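Local coordinates for SusD homolog (Bacteroides ovatus, PDB 4F53), which probably binds glycans, with mucin O-glycans the likely targets, as a SusD-family lipoprotein of the outer membrane, at residues A[79-82]-A[83-86]; A[257-260]-A[261-264]; A[441-444]-A[445-449]; A[471-474]-A[475-478]; A[480-483]-A[484-488]. All coordinates share one frame; numbering follows the deposited sequence.

Interaction 1: residues A[79-82]-A[83-86]; sequences NPSD and DWKK
Asp83 follows the turn at Ser81 with its CB 3.9 Å from Ser81 OG, and an acidic residue this early in helix 82-106 probably interacts favourably with the helix dipole. One residue on, Trp84 N gives a weak hydrogen bond of 3.3 Å to Ser81 OG. The serine hydroxyl reaches forward to the first turn because chi1 of 63° sets it between the backbone N and the carbonyl carbon. This is an N-cap, a place that suits serine because its short side chain can receive an amide N-H left without a partner at the start of a helix. The same OG comes within 3.2 Å of Trp84 CD1, slanting to the indole, while Pro80 CB packs on Trp84 CB at 3.8 Å. Beyond this contact the buried indole meets Trp71 and Tyr49 edge-to-face. Lys85 N donates to Ser81 O at 3.1 Å, and its aliphatic chain crosses the Pro80 ring nearly at a right angle, with CG 3.6 Å from Pro80 CG. A bend at chi3 (-92°) turns the ammonium back toward the preceding segment, where NZ forms a long salt bridge of 3.9 Å with Asp82 OD1. NZ also donates weakly to a water that itself donates to Pro80 O at 2.8 Å. Lys86 N donates weakly to Asp82 O, and its side chain runs on to touch Asp483 of helix 482-487.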
loop_
_atom_site.group_PDB
_atom_site.type_symbol
_atom_site.label_atom_id
_atom_site.label_comp_id
_atom_site.label_asym_id
_atom_site.label_seq_id
_atom_site.Cartn_x
_atom_site.Cartn_y
_atom_site.Cartn_z
ATOM N N ASN A 79 -8.852 -15.384 -8.697
ATOM C CA ASN A 79 -8.977 -16.824 -8.476
ATOM C C ASN A 79 -7.706 -17.374 -7.768
ATOM O O ASN A 79 -7.158 -18.381 -8.231
ATOM C CB ASN A 79 -9.255 -17.565 -9.827
ATOM C CG ASN A 79 -8.157 -17.443 -10.872
ATOM O OD1 ASN A 79 -7.307 -16.552 -10.831
ATOM N ND2 ASN A 79 -8.145 -18.345 -11.828
ATOM N N PRO A 80 -7.216 -16.790 -6.639
ATOM C CA PRO A 80 -6.021 -17.374 -5.989
ATOM C C PRO A 80 -6.347 -18.728 -5.377
ATOM O O PRO A 80 -7.504 -18.993 -5.079
ATOM C CB PRO A 80 -5.677 -16.346 -4.902
ATOM C CG PRO A 80 -7.000 -15.729 -4.564
ATOM C CD PRO A 80 -7.727 -15.637 -5.864
ATOM N N SER A 81 -5.346 -19.580 -5.184
ATOM C CA SER A 81 -5.567 -20.900 -4.581
ATOM C C SER A 81 -5.876 -20.733 -3.084
ATOM O O SER A 81 -5.651 -19.650 -2.536
ATOM C CB SER A 81 -4.330 -21.769 -4.773
ATOM O OG SER A 81 -3.232 -21.174 -4.094
ATOM N N ASP A 82 -6.354 -21.788 -2.422
ATOM C CA ASP A 82 -6.608 -21.772 -0.986
ATOM C C ASP A 82 -5.316 -21.414 -0.207
ATOM O O ASP A 82 -5.391 -20.632 0.735
ATOM C CB ASP A 82 -7.199 -23.117 -0.525
ATOM C CG ASP A 82 -8.716 -23.241 -0.691
ATOM O OD1 ASP A 82 -9.399 -22.190 -0.831
ATOM O OD2 ASP A 82 -9.232 -24.382 -0.608
ATOM N N ASP A 83 -4.137 -21.899 -0.666
ATOM C CA ASP A 83 -2.833 -21.597 -0.054
ATOM C C ASP A 83 -2.486 -20.116 -0.145
ATOM O O ASP A 83 -1.961 -19.567 0.820
ATOM C CB ASP A 83 -1.698 -22.426 -0.690
ATOM C CG ASP A 83 -1.865 -23.939 -0.593
ATOM O OD1 ASP A 83 -2.521 -24.411 0.374
ATOM O OD2 ASP A 83 -1.322 -24.652 -1.473
ATOM N N TRP A 84 -2.768 -19.469 -1.290
ATOM C CA TRP A 84 -2.515 -18.031 -1.474
ATOM C C TRP A 84 -3.467 -17.189 -0.624
ATOM O O TRP A 84 -3.111 -16.087 -0.206
ATOM C CB TRP A 84 -2.673 -17.627 -2.948
ATOM C CG TRP A 84 -1.525 -18.000 -3.852
ATOM C CD1 TRP A 84 -0.754 -19.128 -3.799
ATOM C CD2 TRP A 84 -1.079 -17.262 -5.005
ATOM N NE1 TRP A 84 0.157 -19.128 -4.829
ATOM C CE2 TRP A 84 -0.030 -18.004 -5.594
ATOM C CE3 TRP A 84 -1.495 -16.065 -5.620
ATOM C CZ2 TRP A 84 0.627 -17.574 -6.751
ATOM C CZ3 TRP A 84 -0.840 -15.642 -6.757
ATOM C CH2 TRP A 84 0.196 -16.402 -7.322
ATOM N N LYS A 85 -4.689 -17.682 -0.402
ATOM C CA LYS A 85 -5.692 -16.969 0.384
ATOM C C LYS A 85 -5.379 -17.016 1.895
ATOM O O LYS A 85 -5.860 -16.169 2.644
ATOM C CB LYS A 85 -7.088 -17.523 0.094
ATOM C CG LYS A 85 -7.567 -17.110 -1.288
ATOM C CD LYS A 85 -9.035 -17.354 -1.508
ATOM C CE LYS A 85 -9.316 -18.696 -2.103
ATOM N NZ LYS A 85 -10.766 -18.870 -2.335
ATOM N N LYS A 86 -4.526 -17.958 2.324
ATOM C CA LYS A 86 -4.157 -18.101 3.733
ATOM C C LYS A 86 -3.046 -17.104 4.156
ATOM O O LYS A 86 -3.093 -16.558 5.259
ATOM C CB LYS A 86 -3.715 -19.552 3.987
ATOM C CG LYS A 86 -3.604 -19.951 5.436
ATOM C CD LYS A 86 -3.414 -21.457 5.571
ATOM C CE LYS A 86 -3.269 -21.931 7.006
ATOM N NZ LYS A 86 -1.911 -21.665 7.560
HETATM O O HOH W 1 -10.228 -18.255 -5.451
#

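Interaction 2: residues A[257-260]-A[261-264]; sequences LWSD and ARIS
Between Ser259 and Arg262 the backbone passes from the end of one helix into a strand within a few residues. Ser259 is the first residue after helix 250-257 to leave helical geometry, and its positive phi of 58° puts it in the left-handed region. Asp260 turns the chain once more, and Ala261 is already extended, at the start of strand 261-263. This turn lets the Ser259 side chain and the guanidinium of Arg262 meet. Arg262 NH2 donates to Ser259 OG at 2.9 Å with an N-H...O angle of 143°, the hydroxyl lying at the edge of the guanidinium but somewhat tilted from its plane. A fold in the chain at chi2 (-65°) brings the planar group back along its own backbone, where NH1 reaches Ala261 O at 2.8 Å, again with the acceptor tilted a little from the guanidinium plane. Ser259 CB, 3.4 Å from Arg262 NH2, adds van der Waals contact. Arginine suits this buried place because it can spread several N-H groups among carbonyls: NH1 also bonds Met255 O in the helix, and NE bonds Gln319 O. Small Ala261 packs against Met255 and Cys52. The carboxylate of Asp260 turns elsewhere, to Asn66, Gln48 and a glycerol probably left from crystallisation. A residue of left-handed conformation thus ends helix 250-257, an arginine binds a carbonyl near that end, and the chain then enters the strand that pairs antiparallel with 62-64.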
loop_
_atom_site.group_PDB
_atom_site.type_symbol
_atom_site.label_atom_id
_atom_site.label_comp_id
_atom_site.label_asym_id
_atom_site.label_seq_id
_atom_site.Cartn_x
_atom_site.Cartn_y
_atom_site.Cartn_z
ATOM N N LEU A 257 15.630 -10.662 -10.952
ATOM C CA LEU A 257 16.093 -12.046 -10.986
ATOM C C LEU A 257 15.056 -13.045 -11.532
ATOM O O LEU A 257 15.387 -13.806 -12.441
ATOM C CB LEU A 257 16.562 -12.502 -9.594
ATOM C CG LEU A 257 17.492 -13.721 -9.563
ATOM C CD1 LEU A 257 18.834 -13.385 -10.169
ATOM C CD2 LEU A 257 17.701 -14.199 -8.141
ATOM N N TRP A 258 13.842 -13.090 -10.961
ATOM C CA TRP A 258 12.855 -14.098 -11.373
ATOM C C TRP A 258 11.983 -13.665 -12.531
ATOM O O TRP A 258 11.441 -14.532 -13.211
ATOM C CB TRP A 258 11.954 -14.491 -10.206
ATOM C CG TRP A 258 12.675 -14.909 -8.960
ATOM C CD1 TRP A 258 13.919 -15.468 -8.869
ATOM C CD2 TRP A 258 12.130 -14.928 -7.637
ATOM N NE1 TRP A 258 14.218 -15.745 -7.556
ATOM C CE2 TRP A 258 13.131 -15.441 -6.778
ATOM C CE3 TRP A 258 10.907 -14.520 -7.085
ATOM C CZ2 TRP A 258 12.934 -15.579 -5.400
ATOM C CZ3 TRP A 258 10.722 -14.644 -5.721
ATOM C CH2 TRP A 258 11.725 -15.172 -4.894
ATOM N N SER A 259 11.801 -12.342 -12.737
ATOM C CA SER A 259 10.944 -11.776 -13.787
ATOM C C SER A 259 9.483 -12.280 -13.640
ATOM O O SER A 259 8.775 -12.457 -14.632
ATOM C CB SER A 259 11.507 -12.058 -15.184
ATOM O OG SER A 259 12.726 -11.363 -15.382
ATOM N N ASP A 260 9.036 -12.475 -12.383
ATOM C CA ASP A 260 7.670 -12.856 -12.029
ATOM C C ASP A 260 6.755 -11.649 -12.099
ATOM O O ASP A 260 5.526 -11.819 -12.184
ATOM C CB ASP A 260 7.602 -13.448 -10.600
ATOM C CG ASP A 260 7.950 -14.915 -10.479
ATOM O OD1 ASP A 260 7.925 -15.619 -11.510
ATOM O OD2 ASP A 260 8.233 -15.362 -9.349
ATOM N N ALA A 261 7.352 -10.436 -12.031
ATOM C CA ALA A 261 6.632 -9.162 -12.024
ATOM C C ALA A 261 7.217 -8.154 -13.020
ATOM O O ALA A 261 8.418 -8.149 -13.288
ATOM C CB ALA A 261 6.667 -8.562 -10.620
ATOM N N ARG A 262 6.344 -7.298 -13.557
ATOM C CA ARG A 262 6.727 -6.192 -14.439
ATOM C C ARG A 262 5.944 -4.961 -14.007
ATOM O O ARG A 262 5.004 -5.083 -13.221
ATOM C CB ARG A 262 6.488 -6.535 -15.934
ATOM C CG ARG A 262 7.552 -7.491 -16.523
ATOM C CD ARG A 262 8.913 -6.819 -16.532
ATOM N NE ARG A 262 9.999 -7.655 -17.033
ATOM C CZ ARG A 262 10.826 -8.360 -16.264
ATOM N NH1 ARG A 262 10.635 -8.417 -14.952
ATOM N NH2 ARG A 262 11.828 -9.038 -16.803
ATOM N N ILE A 263 6.335 -3.776 -14.486
ATOM C CA ILE A 263 5.590 -2.535 -14.185
ATOM C C ILE A 263 4.235 -2.637 -14.904
ATOM O O ILE A 263 4.171 -3.178 -16.017
ATOM C CB ILE A 263 6.413 -1.285 -14.633
ATOM C CG1 ILE A 263 7.753 -1.186 -13.875
ATOM C CG2 ILE A 263 5.612 0.050 -14.536
ATOM C CD1 ILE A 263 7.666 -1.042 -12.336
ATOM N N SER A 264 3.171 -2.138 -14.281
ATOM C CA SER A 264 1.828 -2.134 -14.867
ATOM C C SER A 264 1.726 -1.150 -16.019
ATOM O O SER A 264 2.428 -0.121 -16.068
ATOM C CB SER A 264 0.787 -1.763 -13.813
ATOM O OG SER A 264 0.906 -0.403 -13.440
#

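Interaction 3: residues A[441-444]-A[445-449]; sequences NGME and SWTEY
Met443, present as selenomethionine, and Trp446 cross obliquely on one side of the helix. Selenium lies at the edge of the indole, 5.3 Å from the centroid of the six-membered ring and 82° off its normal, a Met-aromatic contact. The terminal CE touches the ring more closely, 3.7 Å from Trp446 CE3, though it approaches on a slant. With CG of Met443 anti to the backbone N (chi1 -172°) and two further bends in the chain, this methyl is carried forward along the helix until it also lies 3.5 Å from Thr447 OG1. Long, flexible and apolar, the side chain suits a buried position where it touches both the indole and helix 110-131. All of this occupies the first turns of helix 442-452, near the centre of a mainly helical, TPR-like SusD fold. Asn441 caps the start, its OD1 accepting a weak bond from Glu444 N at 3.5 Å, and Ser445 N then donates to Asn441 O at 3.2 Å. Elsewhere on the helix Glu444 and Glu448 run side by side, pointing the same way, with carboxylate planes 26° apart. Their OE2 atoms, Glu444 OE2 and Glu448 OE2, are 4.0 Å apart, a closeness that would probably be costly without Arg207, whose NH1 forms salt bridges with both. Glu448 OE1 is paired in addition with Arg451 and Lys434, and the indole N-H of Trp446 is taken by Ala475 O.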
loop_
_atom_site.group_PDB
_atom_site.type_symbol
_atom_site.label_atom_id
_atom_site.label_comp_id
_atom_site.label_asym_id
_atom_site.label_seq_id
_atom_site.Cartn_x
_atom_site.Cartn_y
_atom_site.Cartn_z
ATOM N N ASN A 441 4.572 1.210 -2.736
ATOM C CA ASN A 441 3.700 0.905 -1.593
ATOM C C ASN A 441 2.267 0.612 -2.042
ATOM O O ASN A 441 1.369 1.435 -1.835
ATOM C CB ASN A 441 3.710 2.041 -0.549
ATOM C CG ASN A 441 3.068 1.644 0.776
ATOM O OD1 ASN A 441 2.541 0.522 0.952
ATOM N ND2 ASN A 441 3.103 2.546 1.741
ATOM N N GLY A 442 2.062 -0.576 -2.613
ATOM C CA GLY A 442 0.763 -0.984 -3.128
ATOM C C GLY A 442 -0.309 -1.193 -2.092
ATOM O O GLY A 442 -1.491 -0.995 -2.386
HETATM N N MSE A 443 0.076 -1.638 -0.877
HETATM C CA MSE A 443 -0.919 -1.870 0.178
HETATM C C MSE A 443 -1.686 -0.579 0.456
HETATM O O MSE A 443 -2.926 -0.568 0.389
HETATM C CB MSE A 443 -0.271 -2.432 1.466
HETATM C CG MSE A 443 -1.311 -2.878 2.526
HETATM SE SE MSE A 443 -2.567 -4.250 1.852
HETATM C CE MSE A 443 -4.275 -3.456 2.422
ATOM N N GLU A 444 -0.943 0.519 0.647
ATOM C CA GLU A 444 -1.516 1.839 0.919
ATOM C C GLU A 444 -2.308 2.329 -0.287
ATOM O O GLU A 444 -3.415 2.823 -0.099
ATOM C CB GLU A 444 -0.423 2.874 1.339
ATOM C CG GLU A 444 -0.999 4.172 1.896
ATOM C CD GLU A 444 -2.104 4.111 2.956
ATOM O OE1 GLU A 444 -2.131 3.165 3.780
ATOM O OE2 GLU A 444 -2.946 5.035 2.966
ATOM N N SER A 445 -1.752 2.196 -1.494
ATOM C CA SER A 445 -2.404 2.679 -2.730
ATOM C C SER A 445 -3.662 1.880 -3.100
ATOM O O SER A 445 -4.576 2.467 -3.671
ATOM C CB SER A 445 -1.427 2.708 -3.902
ATOM O OG SER A 445 -0.529 3.767 -3.630
ATOM N N TRP A 446 -3.724 0.582 -2.755
ATOM C CA TRP A 446 -4.937 -0.227 -2.944
ATOM C C TRP A 446 -6.030 0.301 -1.965
ATOM O O TRP A 446 -7.181 0.537 -2.357
ATOM C CB TRP A 446 -4.666 -1.750 -2.731
ATOM C CG TRP A 446 -5.919 -2.603 -2.774
ATOM C CD1 TRP A 446 -6.998 -2.434 -3.599
ATOM C CD2 TRP A 446 -6.215 -3.762 -1.962
ATOM N NE1 TRP A 446 -7.940 -3.413 -3.360
ATOM C CE2 TRP A 446 -7.502 -4.221 -2.341
ATOM C CE3 TRP A 446 -5.526 -4.445 -0.928
ATOM C CZ2 TRP A 446 -8.105 -5.354 -1.752
ATOM C CZ3 TRP A 446 -6.127 -5.557 -0.338
ATOM C CH2 TRP A 446 -7.400 -5.999 -0.744
ATOM N N THR A 447 -5.651 0.552 -0.713
ATOM C CA THR A 447 -6.590 1.078 0.283
ATOM C C THR A 447 -7.134 2.459 -0.186
ATOM O O THR A 447 -8.327 2.724 -0.077
ATOM C CB THR A 447 -5.891 1.149 1.651
ATOM O OG1 THR A 447 -5.513 -0.177 2.046
ATOM C CG2 THR A 447 -6.748 1.762 2.705
ATOM N N GLU A 448 -6.267 3.302 -0.730
ATOM C CA GLU A 448 -6.655 4.652 -1.153
ATOM C C GLU A 448 -7.501 4.634 -2.428
ATOM O O GLU A 448 -8.382 5.474 -2.582
ATOM C CB GLU A 448 -5.403 5.559 -1.275
ATOM C CG GLU A 448 -4.883 5.894 0.131
ATOM C CD GLU A 448 -5.874 6.645 1.014
ATOM O OE1 GLU A 448 -5.940 7.883 0.863
ATOM O OE2 GLU A 448 -6.630 6.011 1.791
ATOM N N TYR A 449 -7.264 3.643 -3.305
ATOM C CA TYR A 449 -8.043 3.448 -4.523
ATOM C C TYR A 449 -9.495 3.072 -4.144
ATOM O O TYR A 449 -10.469 3.627 -4.686
ATOM C CB TYR A 449 -7.396 2.376 -5.415
ATOM C CG TYR A 449 -8.289 2.002 -6.564
ATOM C CD1 TYR A 449 -8.442 2.853 -7.654
ATOM C CD2 TYR A 449 -9.092 0.858 -6.507
ATOM C CE1 TYR A 449 -9.327 2.556 -8.684
ATOM C CE2 TYR A 449 -9.973 0.542 -7.543
ATOM C CZ TYR A 449 -10.081 1.394 -8.633
ATOM O OH TYR A 449 -10.950 1.128 -9.661
#

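Interaction 4: residues A[471-474]-A[475-478]; sequences DAEG and ARRM
Arg476 folds back on Glu473 and holds its carbonyl from the side: NH1 donates to Glu473 O at 2.9 Å with an N-H...O angle of 156°. The oxygen lies in the guanidinium plane, and the donor comes in along a carbonyl lone pair. Bends at chi2 and chi3 (-50° and -68°) return the head of the arginine to its own turn, and CD settles 3.5 Å from both Glu473 O and Gly474 O. This is the close-packed part. The Glu473 carboxylate fits more loosely, lying over one face of the guanidinium with the two planes nearly parallel. Its OE2 is 4.0 Å from Arg476 NH1, a long ion pair resting on charge alone, since no N-H points at that oxygen. Both heads have firmer partners elsewhere: Glu473 OE1 bonds His514, and Arg476 NH2 bridges to Asp518. Arginine therefore suits the place by serving a carbonyl at its edge and carboxylates with its charge. Gly474 between them has positive phi, a conformation that glycine adopts readily. On the looser side a water bridges the turn, donating to Glu473 O at 2.9 Å and to Ala475 O at 2.8 Å, and a glycerol, probably from the crystallisation liquor, lies near Gly474. A turn closed by a side-chain-to-carbonyl bond replaces regular secondary structure in this long loop, which connects helix 442-452 to helix 482-487.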
loop_
_atom_site.group_PDB
_atom_site.type_symbol
_atom_site.label_atom_id
_atom_site.label_comp_id
_atom_site.label_asym_id
_atom_site.label_seq_id
_atom_site.Cartn_x
_atom_site.Cartn_y
_atom_site.Cartn_z
ATOM N N ASP A 471 -15.969 -5.475 -12.450
ATOM C CA ASP A 471 -14.818 -4.993 -13.212
ATOM C C ASP A 471 -14.418 -3.556 -12.887
ATOM O O ASP A 471 -13.236 -3.292 -12.816
ATOM C CB ASP A 471 -15.060 -5.126 -14.719
ATOM C CG ASP A 471 -15.032 -6.562 -15.227
ATOM O OD1 ASP A 471 -14.232 -7.365 -14.698
ATOM O OD2 ASP A 471 -15.809 -6.877 -16.161
ATOM N N ALA A 472 -15.375 -2.659 -12.681
ATOM C CA ALA A 472 -15.129 -1.257 -12.338
ATOM C C ALA A 472 -14.645 -1.081 -10.877
ATOM O O ALA A 472 -13.827 -0.209 -10.609
ATOM C CB ALA A 472 -16.394 -0.443 -12.553
ATOM N N GLU A 473 -15.151 -1.911 -9.955
ATOM C CA GLU A 473 -14.823 -1.878 -8.528
ATOM C C GLU A 473 -13.521 -2.589 -8.176
ATOM O O GLU A 473 -12.818 -2.150 -7.273
ATOM C CB GLU A 473 -15.945 -2.561 -7.728
ATOM C CG GLU A 473 -17.240 -1.788 -7.677
ATOM C CD GLU A 473 -17.463 -1.185 -6.315
ATOM O OE1 GLU A 473 -17.725 -1.948 -5.356
ATOM O OE2 GLU A 473 -17.317 0.051 -6.193
ATOM N N GLY A 474 -13.266 -3.729 -8.815
ATOM C CA GLY A 474 -12.127 -4.585 -8.503
ATOM C C GLY A 474 -12.304 -5.243 -7.145
ATOM O O GLY A 474 -13.409 -5.261 -6.601
ATOM N N ALA A 475 -11.244 -5.821 -6.598
ATOM C CA ALA A 475 -11.296 -6.463 -5.276
ATOM C C ALA A 475 -11.401 -5.382 -4.180
ATOM O O ALA A 475 -10.634 -4.427 -4.158
ATOM C CB ALA A 475 -10.054 -7.327 -5.069
ATOM N N ARG A 476 -12.373 -5.527 -3.297
ATOM C CA ARG A 476 -12.661 -4.582 -2.221
ATOM C C ARG A 476 -12.098 -5.089 -0.913
ATOM O O ARG A 476 -11.946 -4.335 0.051
ATOM C CB ARG A 476 -14.184 -4.344 -2.102
ATOM C CG ARG A 476 -14.866 -3.974 -3.422
ATOM C CD ARG A 476 -14.143 -2.839 -4.142
ATOM N NE ARG A 476 -14.267 -1.586 -3.408
ATOM C CZ ARG A 476 -13.987 -0.399 -3.921
ATOM N NH1 ARG A 476 -13.488 -0.300 -5.148
ATOM N NH2 ARG A 476 -14.204 0.700 -3.216
ATOM N N ARG A 477 -11.784 -6.379 -0.885
ATOM C CA ARG A 477 -11.215 -7.047 0.280
ATOM C C ARG A 477 -10.808 -8.466 -0.123
ATOM O O ARG A 477 -10.972 -8.857 -1.279
ATOM C CB ARG A 477 -12.243 -7.065 1.455
ATOM C CG ARG A 477 -13.444 -7.967 1.192
ATOM C CD ARG A 477 -14.415 -8.029 2.350
ATOM N NE ARG A 477 -13.918 -8.786 3.500
ATOM C CZ ARG A 477 -14.123 -10.080 3.718
ATOM N NH1 ARG A 477 -14.741 -10.825 2.807
ATOM N NH2 ARG A 477 -13.665 -10.652 4.825
HETATM N N MSE A 478 -10.283 -9.223 0.839
HETATM C CA MSE A 478 -9.983 -10.632 0.677
HETATM C C MSE A 478 -10.964 -11.402 1.526
HETATM O O MSE A 478 -11.310 -10.928 2.617
HETATM C CB MSE A 478 -8.523 -10.950 1.074
HETATM C CG MSE A 478 -7.502 -10.388 0.091
HETATM SE SE MSE A 478 -7.493 -11.286 -1.631
HETATM C CE MSE A 478 -6.987 -13.102 -1.081
HETATM O O HOH W 2 -10.111 -2.538 -6.194
#

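Interaction 5: residues A[480-483]-A[484-488]; sequences YPTD and EYREN
Glu484 N donates back to Pro481 O at 3.0 Å, from well above the carbonyl plane, as the chain turns from the extended Tyr480-Pro481 pair into helix 482-487. This is the weakly bonded first turn of a short helix: Tyr485 N and Arg486 N make weak bonds to Thr482 O, while Glu487 N bonds Asp483 O at 3.0 Å with an angle of 157°. Proline is well placed just before the turn, since it has no N-H to lose and favours the extended backbone that enters it. Tyr485 turns the edge of its ring to Pro481 O, which lies in the ring plane 3.8 Å from Tyr485 CD1. Tyr480 CB packs on the same ring from an oblique direction, 4.2 Å from Tyr485 CE1. Both phenols are used beyond the helix, Tyr485 OH bonding Asp509 and Tyr480 OH bonding Pro133 O, while Glu484 reaches Asn90 of helix 82-106. On the exposed side Arg486 bends at chi3 (-117°) and lays one face of its guanidinium over the backbone, with Thr482 O 3.8 Å above the plane. Its NH1 forms a salt bridge to Asp483 OD1, which suits an acid one turn before an arginine. The modelled separation is improbably short, so the detail is doubtful; as modelled, the carboxylate plane stands at 84° to the guanidinium. Further along the turn, Glu487 CG rests 3.5 Å from Asp483 O.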
loop_
_atom_site.group_PDB
_atom_site.type_symbol
_atom_site.label_atom_id
_atom_site.label_comp_id
_atom_site.label_asym_id
_atom_site.label_seq_id
_atom_site.Cartn_x
_atom_site.Cartn_y
_atom_site.Cartn_z
ATOM N N TYR A 480 -12.143 -14.454 4.102
ATOM C CA TYR A 480 -11.455 -15.162 5.184
ATOM C C TYR A 480 -10.994 -16.540 4.721
ATOM O O TYR A 480 -11.743 -17.210 4.007
ATOM C CB TYR A 480 -12.364 -15.304 6.431
ATOM C CG TYR A 480 -12.740 -13.984 7.067
ATOM C CD1 TYR A 480 -11.761 -13.089 7.496
ATOM C CD2 TYR A 480 -14.074 -13.648 7.289
ATOM C CE1 TYR A 480 -12.102 -11.877 8.086
ATOM C CE2 TYR A 480 -14.424 -12.436 7.881
ATOM C CZ TYR A 480 -13.431 -11.548 8.263
ATOM O OH TYR A 480 -13.746 -10.353 8.848
ATOM N N PRO A 481 -9.775 -16.990 5.106
ATOM C CA PRO A 481 -9.333 -18.353 4.722
ATOM C C PRO A 481 -10.332 -19.429 5.194
ATOM O O PRO A 481 -10.855 -19.344 6.316
ATOM C CB PRO A 481 -7.972 -18.497 5.412
ATOM C CG PRO A 481 -7.490 -17.087 5.618
ATOM C CD PRO A 481 -8.753 -16.303 5.925
ATOM N N THR A 482 -10.605 -20.439 4.316
ATOM C CA THR A 482 -11.542 -21.542 4.560
ATOM C C THR A 482 -11.191 -22.303 5.858
ATOM O O THR A 482 -12.092 -22.763 6.554
ATOM C CB THR A 482 -11.618 -22.484 3.324
ATOM O OG1 THR A 482 -12.444 -23.608 3.626
ATOM C CG2 THR A 482 -10.244 -22.961 2.822
ATOM N N ASP A 483 -9.887 -22.419 6.182
ATOM C CA ASP A 483 -9.368 -23.125 7.366
ATOM C C ASP A 483 -9.794 -22.473 8.660
ATOM O O ASP A 483 -9.881 -23.160 9.681
ATOM C CB ASP A 483 -7.825 -23.196 7.338
ATOM C CG ASP A 483 -7.226 -24.306 6.485
ATOM O OD1 ASP A 483 -7.875 -25.367 6.345
ATOM O OD2 ASP A 483 -6.073 -24.135 6.005
ATOM N N GLU A 484 -10.053 -21.150 8.631
ATOM C CA GLU A 484 -10.487 -20.406 9.814
ATOM C C GLU A 484 -11.939 -20.745 10.141
ATOM O O GLU A 484 -12.287 -20.807 11.323
ATOM C CB GLU A 484 -10.248 -18.891 9.668
ATOM C CG GLU A 484 -8.771 -18.521 9.685
ATOM C CD GLU A 484 -7.926 -19.205 10.747
ATOM O OE1 GLU A 484 -8.270 -19.091 11.945
ATOM O OE2 GLU A 484 -6.942 -19.887 10.378
ATOM N N TYR A 485 -12.755 -21.078 9.123
ATOM C CA TYR A 485 -14.129 -21.549 9.326
ATOM C C TYR A 485 -14.120 -22.926 9.995
ATOM O O TYR A 485 -15.078 -23.272 10.677
ATOM C CB TYR A 485 -14.861 -21.665 7.986
ATOM C CG TYR A 485 -15.449 -20.389 7.439
ATOM C CD1 TYR A 485 -14.680 -19.519 6.664
ATOM C CD2 TYR A 485 -16.807 -20.112 7.576
ATOM C CE1 TYR A 485 -15.241 -18.382 6.085
ATOM C CE2 TYR A 485 -17.369 -18.955 7.040
ATOM C CZ TYR A 485 -16.586 -18.101 6.284
ATOM O OH TYR A 485 -17.167 -17.009 5.705
ATOM N N ARG A 486 -13.056 -23.730 9.774
ATOM C CA ARG A 486 -13.001 -25.069 10.353
ATOM C C ARG A 486 -12.387 -25.081 11.755
ATOM O O ARG A 486 -12.889 -25.795 12.615
ATOM C CB ARG A 486 -12.273 -26.038 9.423
ATOM C CG ARG A 486 -13.127 -26.375 8.212
ATOM C CD ARG A 486 -12.476 -27.369 7.286
ATOM N NE ARG A 486 -12.233 -26.778 5.974
ATOM C CZ ARG A 486 -11.041 -26.378 5.556
ATOM N NH1 ARG A 486 -9.977 -26.526 6.332
ATOM N NH2 ARG A 486 -10.900 -25.843 4.351
ATOM N N GLU A 487 -11.359 -24.275 12.004
ATOM C CA GLU A 487 -10.689 -24.196 13.305
ATOM C C GLU A 487 -11.310 -23.168 14.265
ATOM O O GLU A 487 -11.080 -23.270 15.471
ATOM C CB GLU A 487 -9.201 -23.849 13.116
ATOM C CG GLU A 487 -8.420 -24.913 12.368
ATOM C CD GLU A 487 -6.918 -24.961 12.587
ATOM O OE1 GLU A 487 -6.302 -23.904 12.864
ATOM O OE2 GLU A 487 -6.350 -26.066 12.427
ATOM N N ASN A 488 -12.079 -22.177 13.759
ATOM C CA ASN A 488 -12.636 -21.100 14.608
ATOM C C ASN A 488 -14.037 -20.619 14.124
ATOM O O ASN A 488 -14.318 -19.425 14.135
ATOM C CB ASN A 488 -11.626 -19.918 14.588
ATOM C CG ASN A 488 -11.765 -18.906 15.698
ATOM O OD1 ASN A 488 -12.206 -19.201 16.821
ATOM N ND2 ASN A 488 -11.341 -17.685 15.408
#

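How the interactions relate
From the N terminus the five contacts follow in series, none nesting in or crossing another, and each closes a local turn. Interaction 1 opens helix 82-106, interaction 2 leads from helix 250-257 into strand 261-263, and interaction 3 starts helix 442-452. Interactions 4 and 5 adjoin in sequence, the first in the loop after that helix and the second at the entry to helix 482-487. In space, the indole of helix 442-452 links interaction 3 to the loop of interaction 4. Lys85 packs on Met478 of interaction 4, and Lys85 and Lys86 meet Pro481 of interaction 5. Interaction 2 touches none of the others; its centre is about 20 Å from that of interaction 1.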